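Local coordinates for protein glutathione peroxidase (Schistosoma mansoni, PDB 2V1M) that reduces hydrogen peroxide to water at the expense of glutathione, which is oxidised to glutathione disulfide, at residues N49-L60 and T153-M163. Sequence-based numbering, arbitrary orientation. Where two conformers were deposited one is given.
Sequences NYRQLQEMHTRL and TAPYDIEGDIM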
ATOM      1  N   ASN A  49      -9.530   4.313  -7.073  1.00  3.05           N
ATOM      2  CA  ASN A  49      -8.397   3.516  -6.544  1.00  3.14           C
ATOM      3  C   ASN A  49      -8.896   2.231  -5.884  1.00  2.99           C
ATOM      4  O   ASN A  49      -8.373   1.143  -6.175  1.00  3.13           O
ATOM      5  CB  ASN A  49      -7.529   4.315  -5.576  1.00  2.97           C
ATOM      6  CG  ASN A  49      -6.526   5.159  -6.312  1.00  3.46           C
ATOM      7  OD1 ASN A  49      -5.413   4.698  -6.610  1.00  4.05           O
ATOM      8  ND2 ASN A  49      -6.897   6.397  -6.605  1.00  5.06           N
ATOM      9  N   TYR A  50      -9.868   2.337  -4.961  1.00  2.98           N
ATOM     10  CA  TYR A  50     -10.343   1.110  -4.295  1.00  3.12           C
ATOM     11  C   TYR A  50     -10.972   0.132  -5.284  1.00  3.28           C
ATOM     12  O   TYR A  50     -10.759  -1.070  -5.180  1.00  3.35           O
ATOM     13  CB  TYR A  50     -11.337   1.473  -3.195  1.00  3.08           C
ATOM     14  CG  TYR A  50     -10.644   1.713  -1.862  1.00  3.16           C
ATOM     15  CD1 TYR A  50     -10.237   0.660  -1.028  1.00  3.24           C
ATOM     16  CD2 TYR A  50     -10.401   3.030  -1.439  1.00  3.65           C
ATOM     17  CE1 TYR A  50      -9.594   0.924   0.182  1.00  3.25           C
ATOM     18  CE2 TYR A  50      -9.734   3.305  -0.228  1.00  3.78           C
ATOM     19  CZ  TYR A  50      -9.334   2.243   0.577  1.00  3.10           C
ATOM     20  OH  TYR A  50      -8.676   2.542   1.733  1.00  3.41           O
ATOM     21  N   ARG A  51     -11.761   0.618  -6.249  1.00  3.40           N
ATOM     22  CA  ARG A  51     -12.400  -0.293  -7.213  1.00  3.44           C
ATOM     23  C   ARG A  51     -11.323  -1.029  -8.002  1.00  3.12           C
ATOM     24  O   ARG A  51     -11.390  -2.262  -8.170  1.00  3.18           O
ATOM     25  CB  ARG A  51     -13.326   0.460  -8.177  1.00  4.36           C
ATOM     26  CG  ARG A  51     -14.560   1.081  -7.583  1.00  7.16           C
ATOM     27  CD  ARG A  51     -15.700   0.135  -7.394  0.80  8.28           C
ATOM     28  NE  ARG A  51     -16.844   0.877  -6.875  1.00  9.46           N
ATOM     29  CZ  ARG A  51     -17.703   0.433  -5.984  1.00  8.12           C
ATOM     30  NH1 ARG A  51     -17.611  -0.826  -5.525  1.00  6.55           N
ATOM     31  NH2 ARG A  51     -18.655   1.276  -5.582  0.80  6.05           N
ATOM     32  N   GLN A  52     -10.344  -0.297  -8.529  1.00  2.92           N
ATOM     33  CA  GLN A  52      -9.328  -0.954  -9.347  1.00  3.33           C
ATOM     34  C   GLN A  52      -8.464  -1.894  -8.488  1.00  2.92           C
ATOM     35  O   GLN A  52      -8.079  -2.964  -8.970  1.00  3.28           O
ATOM     36  CB  GLN A  52      -8.455   0.052 -10.064  1.00  3.39           C
ATOM     37  CG  GLN A  52      -9.236   0.811 -11.148  1.00  4.16           C
ATOM     38  CD  GLN A  52      -8.353   1.640 -12.058  1.00  5.17           C
ATOM     39  OE1 GLN A  52      -7.129   1.600 -11.998  1.00  4.78           O
ATOM     40  NE2 GLN A  52      -8.981   2.388 -12.938  0.80  9.40           N
ATOM     41  N   LEU A  53      -8.106  -1.470  -7.273  1.00  2.89           N
ATOM     42  CA  LEU A  53      -7.324  -2.367  -6.408  1.00  3.22           C
ATOM     43  C   LEU A  53      -8.061  -3.670  -6.114  1.00  3.00           C
ATOM     44  O   LEU A  53      -7.461  -4.741  -6.076  1.00  3.22           O
ATOM     45  CB  LEU A  53      -6.887  -1.660  -5.122  1.00  3.22           C
ATOM     46  CG  LEU A  53      -5.881  -0.531  -5.337  1.00  3.51           C
ATOM     47  CD1 LEU A  53      -5.791   0.299  -4.037  1.00  4.55           C
ATOM     48  CD2 LEU A  53      -4.488  -1.110  -5.671  1.00  3.99           C
ATOM     49  N   GLN A  54      -9.367  -3.580  -5.837  1.00  3.02           N
ATOM     50  CA  GLN A  54     -10.132  -4.805  -5.551  1.00  2.90           C
ATOM     51  C   GLN A  54     -10.207  -5.708  -6.796  1.00  3.21           C
ATOM     52  O   GLN A  54     -10.127  -6.948  -6.668  1.00  3.23           O
ATOM     53  CB  GLN A  54     -11.526  -4.436  -5.018  1.00  3.23           C
ATOM     54  CG  GLN A  54     -12.424  -5.641  -4.829  1.00  3.02           C
ATOM     55  CD  GLN A  54     -11.878  -6.739  -3.983  1.00  3.25           C
ATOM     56  OE1 GLN A  54     -11.005  -6.529  -3.107  1.00  3.04           O
ATOM     57  NE2 GLN A  54     -12.390  -7.967  -4.234  1.00  2.91           N
ATOM     58  N   GLU A  55     -10.371  -5.114  -7.977  1.00  3.21           N
ATOM     59  CA  GLU A  55     -10.328  -5.903  -9.216  0.80  3.47           C
ATOM     60  C   GLU A  55      -8.955  -6.552  -9.410  1.00  3.31           C
ATOM     61  O   GLU A  55      -8.853  -7.709  -9.850  1.00  4.01           O
ATOM     62  CB  GLU A  55     -10.701  -5.027 -10.417  0.80  4.75           C
ATOM     63  CG  GLU A  55     -12.167  -4.625 -10.464  0.80  8.75           C
ATOM     64  CD  GLU A  55     -12.459  -3.177 -10.941  0.80  8.74           C
ATOM     65  OE1 GLU A  55     -11.596  -2.530 -11.563  0.80  9.83           O
ATOM     66  OE2 GLU A  55     -13.583  -2.661 -10.686  0.80  9.02           O
ATOM     67  N   MET A  56      -7.895  -5.806  -9.142  1.00  3.25           N
ATOM     68  CA  MET A  56      -6.578  -6.393  -9.324  0.50  3.57           C
ATOM     69  C   MET A  56      -6.277  -7.480  -8.309  1.00  3.36           C
ATOM     70  O   MET A  56      -5.685  -8.497  -8.679  1.00  3.61           O
ATOM     71  CB  MET A  56      -5.509  -5.328  -9.285  0.50  3.14           C
ATOM     72  CG  MET A  56      -5.588  -4.370 -10.445  0.50  2.85           C
ATOM     73  SD  MET A  56      -4.524  -2.921 -10.277  0.50  4.05           S
ATOM     74  CE  MET A  56      -2.918  -3.709 -10.431  0.50  4.57           C
ATOM     75  N   HIS A  57      -6.705  -7.285  -7.061  1.00  3.25           N
ATOM     76  CA  HIS A  57      -6.615  -8.358  -6.068  1.00  3.39           C
ATOM     77  C   HIS A  57      -7.305  -9.613  -6.609  1.00  3.19           C
ATOM     78  O   HIS A  57      -6.770 -10.721  -6.570  1.00  3.37           O
ATOM     79  CB  HIS A  57      -7.316  -7.926  -4.790  1.00  3.55           C
ATOM     80  CG  HIS A  57      -7.490  -9.050  -3.829  1.00  3.95           C
ATOM     81  ND1 HIS A  57      -6.499  -9.410  -2.931  1.00  4.47           N
ATOM     82  CD2 HIS A  57      -8.538  -9.901  -3.647  1.00  4.30           C
ATOM     83  CE1 HIS A  57      -6.964 -10.435  -2.235  1.00  4.71           C
ATOM     84  NE2 HIS A  57      -8.176 -10.763  -2.656  1.00  4.59           N
ATOM     85  N   THR A  58      -8.539  -9.448  -7.090  1.00  3.33           N
ATOM     86  CA  THR A  58      -9.301 -10.609  -7.523  1.00  3.43           C
ATOM     87  C   THR A  58      -8.636 -11.311  -8.724  1.00  3.68           C
ATOM     88  O   THR A  58      -8.648 -12.543  -8.827  1.00  4.83           O
ATOM     89  CB  THR A  58     -10.749 -10.194  -7.760  1.00  3.89           C
ATOM     90  OG1 THR A  58     -11.310  -9.766  -6.499  1.00  4.00           O
ATOM     91  CG2 THR A  58     -11.580 -11.347  -8.288  1.00  4.33           C
ATOM     92  N   ARG A  59      -8.046 -10.523  -9.630  1.00  3.76           N
ATOM     93  CA  ARG A  59      -7.376 -11.106 -10.793  1.00  4.46           C
ATOM     94  C   ARG A  59      -6.069 -11.819 -10.418  1.00  3.84           C
ATOM     95  O   ARG A  59      -5.721 -12.844 -11.033  1.00  4.83           O
ATOM     96  CB  ARG A  59      -7.119 -10.023 -11.871  1.00  5.63           C
ATOM     97  CG  ARG A  59      -6.499 -10.552 -13.146  1.00  7.58           C
ATOM     98  CD  ARG A  59      -6.266  -9.459 -14.158  1.00 11.50           C
ATOM     99  NE  ARG A  59      -7.448  -9.258 -14.983  1.00 15.54           N
ATOM    100  CZ  ARG A  59      -7.490  -8.489 -16.065  0.50 13.02           C
ATOM    101  NH1 ARG A  59      -8.621  -8.384 -16.748  0.50 13.03           N
ATOM    102  NH2 ARG A  59      -6.415  -7.813 -16.454  0.50 11.88           N
ATOM    103  N   LEU A  60      -5.327 -11.258  -9.449  1.00  3.26           N
ATOM    104  CA  LEU A  60      -3.911 -11.621  -9.286  1.00  3.78           C
ATOM    105  C   LEU A  60      -3.538 -12.212  -7.945  1.00  3.38           C
ATOM    106  O   LEU A  60      -2.389 -12.689  -7.827  1.00  3.81           O
ATOM    107  CB  LEU A  60      -3.051 -10.400  -9.602  1.00  3.95           C
ATOM    108  CG  LEU A  60      -3.159  -9.923 -11.066  1.00  5.80           C
ATOM    109  CD1 LEU A  60      -2.391  -8.624 -11.245  1.00  7.39           C
ATOM    110  CD2 LEU A  60      -2.710 -10.977 -12.076  1.00  7.88           C
ATOM    111  N   THR A 153      -1.549   7.836 -10.659  1.00  3.57           N
ATOM    112  CA  THR A 153      -1.365   6.608 -11.445  1.00  3.65           C
ATOM    113  C   THR A 153      -2.510   5.640 -11.155  1.00  3.62           C
ATOM    114  O   THR A 153      -2.673   5.155 -10.027  1.00  4.95           O
ATOM    115  CB  THR A 153      -0.033   5.944 -11.072  1.00  4.03           C
ATOM    116  OG1 THR A 153       1.022   6.897 -11.152  1.00  4.88           O
ATOM    117  CG2 THR A 153       0.237   4.796 -12.030  1.00  5.31           C
ATOM    118  N   ALA A 154      -3.302   5.331 -12.167  1.00  3.75           N
ATOM    119  CA  ALA A 154      -4.354   4.354 -11.988  1.00  4.27           C
ATOM    120  C   ALA A 154      -3.743   3.010 -11.583  1.00  3.87           C
ATOM    121  O   ALA A 154      -2.787   2.571 -12.216  1.00  4.04           O
ATOM    122  CB  ALA A 154      -5.127   4.184 -13.296  1.00  5.72           C
ATOM    123  N   PRO A 155      -4.338   2.307 -10.591  1.00  3.46           N
ATOM    124  CA  PRO A 155      -3.790   0.983 -10.253  1.00  4.03           C
ATOM    125  C   PRO A 155      -3.668   0.077 -11.470  1.00  4.07           C
ATOM    126  O   PRO A 155      -2.694  -0.655 -11.598  1.00  4.55           O
ATOM    127  CB  PRO A 155      -4.782   0.459  -9.206  1.00  4.14           C
ATOM    128  CG  PRO A 155      -5.249   1.748  -8.475  1.00  4.11           C
ATOM    129  CD  PRO A 155      -5.352   2.781  -9.606  1.00  4.29           C
ATOM    130  N   TYR A 156      -4.638   0.117 -12.384  1.00  4.73           N
ATOM    131  CA  TYR A 156      -4.573  -0.739 -13.561  1.00  5.96           C
ATOM    132  C   TYR A 156      -3.302  -0.526 -14.372  1.00  5.34           C
ATOM    133  O   TYR A 156      -2.827  -1.464 -15.033  1.00  7.02           O
ATOM    134  CB  TYR A 156      -5.786  -0.503 -14.459  1.00  7.18           C
ATOM    135  CG  TYR A 156      -7.078  -1.083 -13.999  1.00  9.29           C
ATOM    136  CD1 TYR A 156      -7.134  -2.009 -12.963  1.00 10.02           C
ATOM    137  CD2 TYR A 156      -8.257  -0.735 -14.635  1.00 12.04           C
ATOM    138  CE1 TYR A 156      -8.321  -2.591 -12.583  1.00 11.29           C
ATOM    139  CE2 TYR A 156      -9.474  -1.293 -14.250  1.00 12.03           C
ATOM    140  CZ  TYR A 156      -9.481  -2.227 -13.220  1.00 10.33           C
ATOM    141  OH  TYR A 156     -10.681  -2.775 -12.855  0.80 11.47           O
ATOM    142  N   ASP A 157      -2.769   0.680 -14.367  1.00  6.07           N
ATOM    143  CA  ASP A 157      -1.555   0.953 -15.138  1.00  6.56           C
ATOM    144  C   ASP A 157      -0.301   0.361 -14.534  1.00  6.08           C
ATOM    145  O   ASP A 157       0.769   0.410 -15.162  1.00  7.46           O
ATOM    146  CB  ASP A 157      -1.412   2.436 -15.357  1.00  7.76           C
ATOM    147  CG  ASP A 157      -2.496   2.985 -16.311  1.00 10.91           C
ATOM    148  OD1 ASP A 157      -3.104   2.196 -17.051  1.00 16.53           O
ATOM    149  OD2 ASP A 157      -2.679   4.194 -16.367  1.00 16.49           O
ATOM    150  N   ILE A 158      -0.422  -0.228 -13.347  1.00  4.60           N
ATOM    151  CA  ILE A 158       0.696  -0.898 -12.672  1.00  4.51           C
ATOM    152  C   ILE A 158       0.690  -2.409 -12.986  1.00  4.15           C
ATOM    153  O   ILE A 158       1.657  -3.127 -12.686  1.00  4.50           O
ATOM    154  CB  ILE A 158       0.605  -0.624 -11.146  1.00  4.23           C
ATOM    155  CG1 ILE A 158       0.597   0.885 -10.899  1.00  4.65           C
ATOM    156  CG2 ILE A 158       1.764  -1.281 -10.373  1.00  4.89           C
ATOM    157  CD1 ILE A 158       0.303   1.268  -9.466  1.00  5.61           C
ATOM    158  N   GLU A 159      -0.381  -2.902 -13.611  1.00  5.11           N
ATOM    159  CA  GLU A 159      -0.535  -4.345 -13.754  1.00  5.51           C
ATOM    160  C   GLU A 159       0.582  -4.970 -14.602  1.00  5.32           C
ATOM    161  O   GLU A 159       1.040  -6.063 -14.275  1.00  5.31           O
ATOM    162  CB  GLU A 159      -1.905  -4.636 -14.368  1.00  7.60           C
ATOM    163  CG  GLU A 159      -2.282  -6.075 -14.271  0.80  8.36           C
ATOM    164  CD  GLU A 159      -3.780  -6.314 -14.251  0.50  8.23           C
ATOM    165  OE1 GLU A 159      -4.561  -5.483 -13.735  0.50 10.44           O
ATOM    166  OE2 GLU A 159      -4.152  -7.379 -14.766  0.50  9.23           O
ATOM    167  N   GLY A 160       1.007  -4.312 -15.677  1.00  5.49           N
ATOM    168  CA  GLY A 160       2.081  -4.858 -16.516  1.00  6.11           C
ATOM    169  C   GLY A 160       3.364  -5.087 -15.695  1.00  5.25           C
ATOM    170  O   GLY A 160       4.035  -6.141 -15.799  1.00  5.50           O
ATOM    171  N   ASP A 161       3.721  -4.094 -14.876  1.00  4.71           N
ATOM    172  CA  ASP A 161       4.899  -4.212 -14.037  1.00  4.87           C
ATOM    173  C   ASP A 161       4.725  -5.318 -12.994  1.00  4.23           C
ATOM    174  O   ASP A 161       5.671  -6.060 -12.707  1.00  4.73           O
ATOM    175  CB  ASP A 161       5.199  -2.878 -13.341  1.00  5.10           C
ATOM    176  CG  ASP A 161       5.654  -1.770 -14.320  1.00  5.56           C
ATOM    177  OD1 ASP A 161       6.097  -2.089 -15.446  1.00  7.33           O
ATOM    178  OD2 ASP A 161       5.609  -0.576 -13.917  1.00  6.42           O
ATOM    179  N   ILE A 162       3.528  -5.432 -12.417  1.00  3.95           N
ATOM    180  CA  ILE A 162       3.255  -6.536 -11.511  1.00  4.08           C
ATOM    181  C   ILE A 162       3.470  -7.879 -12.208  1.00  4.05           C
ATOM    182  O   ILE A 162       4.081  -8.775 -11.633  1.00  4.56           O
ATOM    183  CB  ILE A 162       1.825  -6.409 -10.949  1.00  4.22           C
ATOM    184  CG1 ILE A 162       1.786  -5.247  -9.918  1.00  3.99           C
ATOM    185  CG2 ILE A 162       1.373  -7.744 -10.282  1.00  5.11           C
ATOM    186  CD1 ILE A 162       0.354  -4.780  -9.599  1.00  4.80           C
ATOM    187  N   MET A 163       2.942  -8.046 -13.422  1.00  4.66           N
ATOM    188  CA  MET A 163       3.103  -9.326 -14.128  1.00  5.26           C
ATOM    189  C   MET A 163       4.558  -9.673 -14.311  1.00  5.48           C
ATOM    190  O   MET A 163       4.943 -10.856 -14.205  1.00  5.69           O
ATOM    191  CB  MET A 163       2.387  -9.340 -15.500  1.00  5.60           C
ATOM    192  CG  MET A 163       0.869  -9.112 -15.426  1.00  6.93           C
ATOM    193  SD  MET A 163      -0.006 -10.021 -14.196  0.80  6.44           S
ATOM    194  CE  MET A 163      -0.004 -11.665 -14.904  1.00 10.71           C
TER
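Gln52 and Pro155 bring the backbones closest, their CA atoms 5.9 Å apart, whereas the axes of helices 49-60 and 159-163 run in the same general direction, crossing at -27°, and approach no nearer than 12.4 Å. Gln52 lies flat on Tyr156: its amide and the ring are 7° from parallel, and Gln52 CG sits 3.6 Å from the ring centroid, a CH-pi contact. The extended chain runs across the ring face, so that Gln52 OE1, above the CG side, accepts from Tyr156 N over 2.9 Å, nearly straight at 168°. In the conformer given, Met56 meets the same ring at its edge, a Met-aromatic contact; its SD also packs 3.6 Å from Pro155 CB, and a bend at the last torsion turns Met56 CE to Ile162 CD1, 3.5 Å away. Leu60 CD1 and Ile162 CG2 continue this apolar seam, and both residues also touch Leu65 of strand 65-71. At the outer margin, Arg59 NH2 bonds Glu159 OE2 at 2.9 Å, near the guanidinium plane and syn, but tilted out of the carboxylate plane, the two groups nearly perpendicular. The helices thus pack side by side on one face of the thioredoxin-fold sheet, one amide oxygen tying down the backbone at Tyr156 and an ion pair bridging the helices.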